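Local coordinates for protein putative peptidyl-prolyl cis-trans isomerase Cbf2 (PDB 3RFW) that probably catalyses the cis-trans isomerisation of peptidyl-prolyl bonds and belongs to the SurA-like chaperones, at residues Ser12-Glu15 against Val16-Phe20; Pro63-Thr66 against Lys67-Arg71; Gly212-Lys215 against Phe216-Lys220. All blocks are in the same frame, centred on the assembly; numbering follows the deposited sequence.

Overall arrangement
All three contacts are local, each within one continuous run of chain, and all lie at the surface. Contacts 1 and 3 are helix starts just behind a strand: S12 and E15 form a capping box at the start of helix 13-24, whereas at 212-220 the helix glutamate E218 reaches back to the K215 backbone. Contact 2 is the first turns of helix 63-86, with a Y65-L69 apolar pair on one side and a charged network on another. Contacts 1 and 2, centres 25 Å apart, both touch the second subunit, where E18 of one chain meets R71 of the other. Contact 3, at least 45 Å from either between centres, is touched by no other chain of the assembly and joins strand 199-213 to helix 216-246.

Contact 1: Ser12-Glu15 against Val16-Phe20; sequences SDTE and VSEFF
V16 comes first: its CG2 methyl sits 3.3 Å from S12 O, the last carbonyl before the helix, while the side chain also packs on Y44 and F29. S17 then gives the first regular helical bond, its N lying 2.8 Å from D13 O. E18 runs alongside T14, both side chains pointing the same way, and its backbone carbonyl accepts a hydrogen bond from R71 of the second subunit. F19 N reaches E15 O at 3.0 Å, and the F19 ring goes on to meet Y44 edge-to-face. F20 turns one ring face to F19 CD2, which stands 3.5 Å above its centre. Upstream, E15 has its CG between the backbone N and the carbonyl carbon (chi1 70°), which swings the carboxylate back over the start of the helix. There OE1 accepts from S12 N at 2.8 Å, and OE2 is held by Y44 OH. In return S12 OG accepts from E15 N at 3.2 Å. These two reciprocal bonds are the classic capping box, here closing the N-terminus of helix 13-24 as the chain leaves strand 9-12.

Contact 2: Pro63-Thr66 against Lys67-Arg71; sequences PLYT and KELDR
Y65 and L69, one helical turn apart, lie side by side and point the same way, and they make the apolar, close-packed part of this contact. The L69 CD2 methyl comes obliquely to the phenol end of the ring, 3.9 Å from Y65 CE2 and 3.7 Å from Y65 OH. Both side chains leave the helix with CG opposite the backbone N (chi1 174° for Y65, 177° for L69), and this shared turn sends both the same way and helps bring methyl and ring together. Beneath them L69 N bonds to Y65 O at 2.8 Å.

The other sides are polar. E68 bends at chi2 (-55°) and offers its carboxylate to R71. The arginine takes it side-on, NE to OE1 at 3.1 Å and NH2 to OE2 at 3.0 Å, which should hold the guanidinium in a fixed rotation. K67 NZ adds a long salt bridge to E68 OE2. The solvent side belongs to the exposed P63, L64, K67 and D70. Here K67 N hydrogen-bonds to P63 O at 3.2 Å, and K67 CB rests against the same oxygen. D70 N bonds to T66 O at 2.9 Å, and a water donates to both T66 O and D70 OD1, which gives the T66 carbonyl a second donor and ties the D70 carboxylate to the preceding turn.

Just before the segment, D62 accepts a hydrogen bond from L64 N at the start of helix 63-86. The second subunit lies along these first turns of the helix: its L69 packs on L69 and its K73 on Y65, while R71 NH1 bonds to E18 O of helix 13-24 in that subunit.

Contact 3: Gly212-Lys215 against Phe216-Lys220; sequences GQIK and FDEVK
I214 and K215 carry the chain, still extended, out of strand 199-213 and into helix 216-246, with K215 in the N-cap position where phi/psi of -84/154° gives way to helical values at F216. This is a strand-to-helix junction: the tail of strand 199-213, which further back belongs to the sheet of the PpiC-type (parvulin) domain, runs back beside 107-109 and turns into the long helix. Backbone bonds between G212 and K109 and between I214 and Y107 keep the departing strand beside its neighbour. The first turn is tight: E218 N reaches K215 O at 2.9 Å, and V219 N bonds to F216 O at 3.0 Å while making only a weak bond to K215 O.

The side chain of E218 reaches back to the N-cap residue. It is extended beyond CG and brings OE1 to K215 N at 3.0 Å, with an almost straight N-H (167°) that meets the carboxylate from above its plane. The same OE1 lies against K215 CB. E218 thus fixes the backbone of K215 from three positions further on, while the K215 amine leads away from the junction.

Ahead of the helix, Q213 NE2 donates to I214 O at 3.1 Å and also to K104 O; Y100 OH shares the I214 carbonyl. The F216 ring meets Y100 and rests on V96 and K97 of helix 93-103. The I214 side chain crosses those of E218 and V219 at about right angles, and its CG2 methyl presses unusually close to V219 CG2, at 3.4 Å.

Contact 1: Ser12-Glu15 against Val16-Phe20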
loop_
_atom_site.group_PDB
_atom_site.type_symbol
_atom_site.label_atom_id
_atom_site.label_comp_id
_atom_site.label_asym_id
_atom_site.label_seq_id
_atom_site.Cartn_x
_atom_site.Cartn_y
_atom_site.Cartn_z
ATOM N N SER A 12 29.246 -27.808 -7.969
ATOM C CA SER A 12 28.416 -28.729 -7.186
ATOM C C SER A 12 26.952 -28.315 -7.136
ATOM O O SER A 12 26.628 -27.139 -7.298
ATOM C CB SER A 12 28.938 -28.839 -5.752
ATOM O OG SER A 12 29.036 -27.568 -5.125
ATOM N N ASP A 13 26.088 -29.273 -6.811
ATOM C CA ASP A 13 24.713 -28.984 -6.459
ATOM C C ASP A 13 24.607 -28.232 -5.135
ATOM O O ASP A 13 23.760 -27.342 -4.982
ATOM C CB ASP A 13 23.876 -30.265 -6.422
ATOM C CG ASP A 13 24.414 -31.294 -5.437
ATOM O OD1 ASP A 13 25.459 -31.061 -4.784
ATOM O OD2 ASP A 13 23.784 -32.353 -5.327
ATOM N N THR A 14 25.538 -28.526 -4.237
ATOM C CA THR A 14 25.716 -27.837 -2.969
ATOM C C THR A 14 25.793 -26.312 -3.083
ATOM O O THR A 14 25.160 -25.583 -2.298
ATOM C CB THR A 14 27.038 -28.305 -2.292
ATOM O OG1 THR A 14 27.178 -29.730 -2.415
ATOM C CG2 THR A 14 27.049 -27.925 -0.818
ATOM N N GLU A 15 26.686 -25.823 -3.939
ATOM C CA GLU A 15 26.868 -24.388 -4.043
ATOM C C GLU A 15 25.698 -23.714 -4.769
ATOM O O GLU A 15 25.396 -22.569 -4.486
ATOM C CB GLU A 15 28.210 -24.030 -4.690
ATOM C CG GLU A 15 28.301 -24.355 -6.197
ATOM C CD GLU A 15 29.739 -24.324 -6.710
ATOM O OE1 GLU A 15 30.302 -25.415 -6.892
ATOM O OE2 GLU A 15 30.308 -23.220 -6.915
ATOM N N VAL A 16 25.090 -24.406 -5.735
ATOM C CA VAL A 16 23.913 -23.888 -6.400
ATOM C C VAL A 16 22.761 -23.773 -5.395
ATOM O O VAL A 16 22.099 -22.739 -5.296
ATOM C CB VAL A 16 23.486 -24.795 -7.539
ATOM C CG1 VAL A 16 22.167 -24.284 -8.125
ATOM C CG2 VAL A 16 24.620 -24.843 -8.652
ATOM N N SER A 17 22.497 -24.891 -4.725
ATOM C CA SER A 17 21.545 -24.993 -3.648
ATOM C C SER A 17 21.713 -23.921 -2.560
ATOM O O SER A 17 20.755 -23.224 -2.244
ATOM C CB SER A 17 21.610 -26.395 -3.048
ATOM O OG SER A 17 20.716 -26.527 -1.957
ATOM N N GLU A 18 22.940 -23.704 -2.081
ATOM C CA GLU A 18 23.179 -22.666 -1.086
ATOM C C GLU A 18 22.949 -21.274 -1.630
ATOM O O GLU A 18 22.456 -20.386 -0.909
ATOM C CB GLU A 18 24.581 -22.776 -0.473
ATOM C CG GLU A 18 24.846 -24.142 0.158
ATOM C CD GLU A 18 25.846 -24.104 1.319
ATOM O OE1 GLU A 18 25.393 -23.832 2.461
ATOM O OE2 GLU A 18 27.046 -24.457 1.106
ATOM N N PHE A 19 23.317 -21.058 -2.894
ATOM C CA PHE A 19 23.078 -19.742 -3.497
ATOM C C PHE A 19 21.568 -19.430 -3.545
ATOM O O PHE A 19 21.183 -18.291 -3.362
ATOM C CB PHE A 19 23.695 -19.645 -4.900
ATOM C CG PHE A 19 23.537 -18.296 -5.546
ATOM C CD1 PHE A 19 24.334 -17.220 -5.155
ATOM C CD2 PHE A 19 22.603 -18.104 -6.566
ATOM C CE1 PHE A 19 24.158 -15.958 -5.706
ATOM C CE2 PHE A 19 22.504 -16.880 -7.211
ATOM C CZ PHE A 19 23.261 -15.780 -6.764
ATOM N N PHE A 20 20.730 -20.428 -3.840
ATOM C CA PHE A 20 19.305 -20.154 -4.056
ATOM C C PHE A 20 18.410 -20.406 -2.829
ATOM O O PHE A 20 17.218 -20.113 -2.853
ATOM C CB PHE A 20 18.759 -20.921 -5.268
ATOM C CG PHE A 20 19.228 -20.383 -6.575
ATOM C CD1 PHE A 20 18.794 -19.147 -7.023
ATOM C CD2 PHE A 20 20.150 -21.079 -7.318
ATOM C CE1 PHE A 20 19.258 -18.637 -8.219
ATOM C CE2 PHE A 20 20.617 -20.580 -8.510
ATOM C CZ PHE A 20 20.199 -19.332 -8.950
#

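Contact 2: Pro63-Thr66 against Lys67-Arg71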
loop_
_atom_site.group_PDB
_atom_site.type_symbol
_atom_site.label_atom_id
_atom_site.label_comp_id
_atom_site.label_asym_id
_atom_site.label_seq_id
_atom_site.Cartn_x
_atom_site.Cartn_y
_atom_site.Cartn_z
ATOM N N PRO A 63 36.716 1.140 -4.603
ATOM C CA PRO A 63 36.231 1.540 -3.269
ATOM C C PRO A 63 34.715 1.344 -3.138
ATOM O O PRO A 63 34.185 1.161 -2.041
ATOM C CB PRO A 63 36.597 3.040 -3.181
ATOM C CG PRO A 63 36.961 3.465 -4.614
ATOM C CD PRO A 63 37.493 2.203 -5.264
ATOM N N LEU A 64 34.026 1.262 -4.259
ATOM C CA LEU A 64 32.632 0.874 -4.209
ATOM C C LEU A 64 32.472 -0.560 -3.685
ATOM O O LEU A 64 31.406 -0.950 -3.226
ATOM C CB LEU A 64 31.973 1.037 -5.588
ATOM C CG LEU A 64 31.606 2.477 -5.963
ATOM C CD1 LEU A 64 31.167 2.525 -7.434
ATOM C CD2 LEU A 64 30.487 3.007 -5.037
ATOM N N TYR A 65 33.518 -1.360 -3.798
ATOM C CA TYR A 65 33.477 -2.709 -3.249
ATOM C C TYR A 65 33.976 -2.748 -1.793
ATOM O O TYR A 65 33.307 -3.287 -0.918
ATOM C CB TYR A 65 34.278 -3.658 -4.120
ATOM C CG TYR A 65 34.409 -5.049 -3.547
ATOM C CD1 TYR A 65 33.381 -5.977 -3.691
ATOM C CD2 TYR A 65 35.560 -5.433 -2.853
ATOM C CE1 TYR A 65 33.489 -7.261 -3.138
ATOM C CE2 TYR A 65 35.676 -6.699 -2.309
ATOM C CZ TYR A 65 34.635 -7.604 -2.474
ATOM O OH TYR A 65 34.730 -8.861 -1.946
ATOM N N THR A 66 35.156 -2.188 -1.532
ATOM C CA THR A 66 35.819 -2.447 -0.244
ATOM C C THR A 66 35.072 -1.760 0.896
ATOM O O THR A 66 34.913 -2.313 1.982
ATOM C CB THR A 66 37.260 -1.925 -0.215
ATOM O OG1 THR A 66 37.262 -0.552 -0.581
ATOM C CG2 THR A 66 38.182 -2.719 -1.114
ATOM N N LYS A 67 34.563 -0.574 0.619
ATOM C CA LYS A 67 33.799 0.182 1.579
ATOM C C LYS A 67 32.441 -0.471 1.886
ATOM O O LYS A 67 31.981 -0.440 3.032
ATOM C CB LYS A 67 33.608 1.595 1.047
ATOM C CG LYS A 67 32.935 2.560 1.990
ATOM C CD LYS A 67 33.244 3.988 1.539
ATOM C CE LYS A 67 32.023 4.891 1.667
ATOM N NZ LYS A 67 30.952 4.546 0.686
ATOM N N GLU A 68 31.806 -1.099 0.895
ATOM C CA GLU A 68 30.542 -1.765 1.181
ATOM C C GLU A 68 30.745 -3.115 1.813
ATOM O O GLU A 68 29.960 -3.536 2.636
ATOM C CB GLU A 68 29.649 -1.852 -0.056
ATOM C CG GLU A 68 29.164 -0.461 -0.523
ATOM C CD GLU A 68 28.458 0.339 0.583
ATOM O OE1 GLU A 68 27.493 -0.202 1.189
ATOM O OE2 GLU A 68 28.847 1.519 0.812
ATOM N N LEU A 69 31.838 -3.770 1.471
ATOM C CA LEU A 69 32.190 -4.994 2.132
ATOM C C LEU A 69 32.546 -4.748 3.608
ATOM O O LEU A 69 32.167 -5.565 4.453
ATOM C CB LEU A 69 33.346 -5.698 1.431
ATOM C CG LEU A 69 33.848 -6.969 2.100
ATOM C CD1 LEU A 69 32.752 -7.992 2.164
ATOM C CD2 LEU A 69 35.128 -7.503 1.445
ATOM N N ASP A 70 33.275 -3.663 3.912
ATOM C CA ASP A 70 33.562 -3.326 5.328
ATOM C C ASP A 70 32.253 -3.125 6.068
ATOM O O ASP A 70 32.099 -3.620 7.171
ATOM C CB ASP A 70 34.425 -2.063 5.488
ATOM C CG ASP A 70 35.890 -2.305 5.169
ATOM O OD1 ASP A 70 36.331 -3.485 5.184
ATOM O OD2 ASP A 70 36.580 -1.325 4.800
ATOM N N ARG A 71 31.309 -2.417 5.446
ATOM C CA ARG A 71 30.024 -2.152 6.056
ATOM C C ARG A 71 29.251 -3.453 6.296
ATOM O O ARG A 71 28.728 -3.664 7.382
ATOM C CB ARG A 71 29.206 -1.195 5.173
ATOM C CG ARG A 71 27.942 -0.656 5.834
ATOM C CD ARG A 71 27.035 0.152 4.876
ATOM N NE ARG A 71 27.788 1.055 4.000
ATOM C CZ ARG A 71 28.183 2.297 4.299
ATOM N NH1 ARG A 71 27.932 2.836 5.484
ATOM N NH2 ARG A 71 28.877 2.995 3.402
HETATM O O HOH W 1 36.830 -4.161 2.646
#

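Contact 3: Gly212-Lys215 against Phe216-Lys220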
loop_
_atom_site.group_PDB
_atom_site.type_symbol
_atom_site.label_atom_id
_atom_site.label_comp_id
_atom_site.label_asym_id
_atom_site.label_seq_id
_atom_site.Cartn_x
_atom_site.Cartn_y
_atom_site.Cartn_z
ATOM N N GLY A 212 -18.927 -8.004 22.418
ATOM C CA GLY A 212 -18.492 -9.401 22.430
ATOM C C GLY A 212 -17.123 -9.564 23.076
ATOM O O GLY A 212 -16.275 -8.679 22.976
ATOM N N GLN A 213 -16.954 -10.641 23.829
ATOM C CA GLN A 213 -15.683 -10.963 24.458
ATOM C C GLN A 213 -14.800 -11.739 23.491
ATOM O O GLN A 213 -15.170 -12.815 23.033
ATOM C CB GLN A 213 -15.919 -11.794 25.715
ATOM C CG GLN A 213 -14.628 -12.234 26.449
ATOM C CD GLN A 213 -13.923 -11.068 27.121
ATOM O OE1 GLN A 213 -14.529 -10.326 27.907
ATOM N NE2 GLN A 213 -12.665 -10.841 26.742
ATOM N N ILE A 214 -13.611 -11.219 23.211
ATOM C CA ILE A 214 -12.600 -12.017 22.514
ATOM C C ILE A 214 -11.965 -13.060 23.420
ATOM O O ILE A 214 -11.630 -12.777 24.577
ATOM C CB ILE A 214 -11.535 -11.097 21.848
ATOM C CG1 ILE A 214 -12.236 -10.104 20.914
ATOM C CG2 ILE A 214 -10.518 -11.923 21.078
ATOM C CD1 ILE A 214 -11.396 -8.897 20.488
ATOM N N LYS A 215 -11.887 -14.292 22.934
ATOM C CA LYS A 215 -11.365 -15.416 23.710
ATOM C C LYS A 215 -9.836 -15.505 23.648
ATOM O O LYS A 215 -9.232 -15.166 22.633
ATOM C CB LYS A 215 -11.956 -16.744 23.210
ATOM C CG LYS A 215 -13.303 -17.149 23.865
ATOM C CD LYS A 215 -14.033 -18.239 23.067
ATOM C CE LYS A 215 -15.497 -18.390 23.522
ATOM N NZ LYS A 215 -16.000 -19.806 23.438
ATOM N N PHE A 216 -9.250 -16.100 24.688
ATOM C CA PHE A 216 -7.811 -16.253 24.819
ATOM C C PHE A 216 -7.210 -16.924 23.586
ATOM O O PHE A 216 -6.226 -16.443 23.027
ATOM C CB PHE A 216 -7.476 -17.053 26.082
ATOM C CG PHE A 216 -5.985 -17.293 26.293
ATOM C CD1 PHE A 216 -5.102 -16.226 26.402
ATOM C CD2 PHE A 216 -5.493 -18.585 26.471
ATOM C CE1 PHE A 216 -3.755 -16.434 26.669
ATOM C CE2 PHE A 216 -4.141 -18.808 26.717
ATOM C CZ PHE A 216 -3.267 -17.720 26.809
ATOM N N ASP A 217 -7.826 -18.009 23.134
ATOM C CA ASP A 217 -7.320 -18.722 21.962
ATOM C C ASP A 217 -7.249 -17.879 20.687
ATOM O O ASP A 217 -6.442 -18.137 19.808
ATOM C CB ASP A 217 -8.099 -20.017 21.724
ATOM C CG ASP A 217 -7.582 -21.165 22.581
ATOM O OD1 ASP A 217 -7.361 -22.267 22.036
ATOM O OD2 ASP A 217 -7.301 -20.934 23.778
ATOM N N GLU A 218 -8.081 -16.856 20.605
ATOM C CA GLU A 218 -8.095 -16.007 19.443
ATOM C C GLU A 218 -6.873 -15.089 19.440
ATOM O O GLU A 218 -6.343 -14.763 18.385
ATOM C CB GLU A 218 -9.386 -15.188 19.407
ATOM C CG GLU A 218 -10.665 -16.027 19.581
ATOM C CD GLU A 218 -11.957 -15.214 19.350
ATOM O OE1 GLU A 218 -12.837 -15.228 20.250
ATOM O OE2 GLU A 218 -12.070 -14.544 18.285
ATOM N N VAL A 219 -6.435 -14.657 20.617
ATOM C CA VAL A 219 -5.444 -13.595 20.708
ATOM C C VAL A 219 -4.096 -14.062 21.291
ATOM O O VAL A 219 -3.190 -13.257 21.462
ATOM C CB VAL A 219 -5.977 -12.427 21.556
ATOM C CG1 VAL A 219 -4.900 -11.424 21.767
ATOM C CG2 VAL A 219 -7.144 -11.749 20.865
ATOM N N LYS A 220 -3.982 -15.335 21.662
ATOM C CA LYS A 220 -2.843 -15.754 22.491
ATOM C C LYS A 220 -1.501 -15.678 21.771
ATOM O O LYS A 220 -0.496 -15.303 22.378
ATOM C CB LYS A 220 -3.050 -17.131 23.139
ATOM C CG LYS A 220 -3.004 -18.283 22.170
ATOM C CD LYS A 220 -3.400 -19.607 22.823
ATOM C CE LYS A 220 -4.247 -20.445 21.850
ATOM N NZ LYS A 220 -3.744 -21.848 21.675
#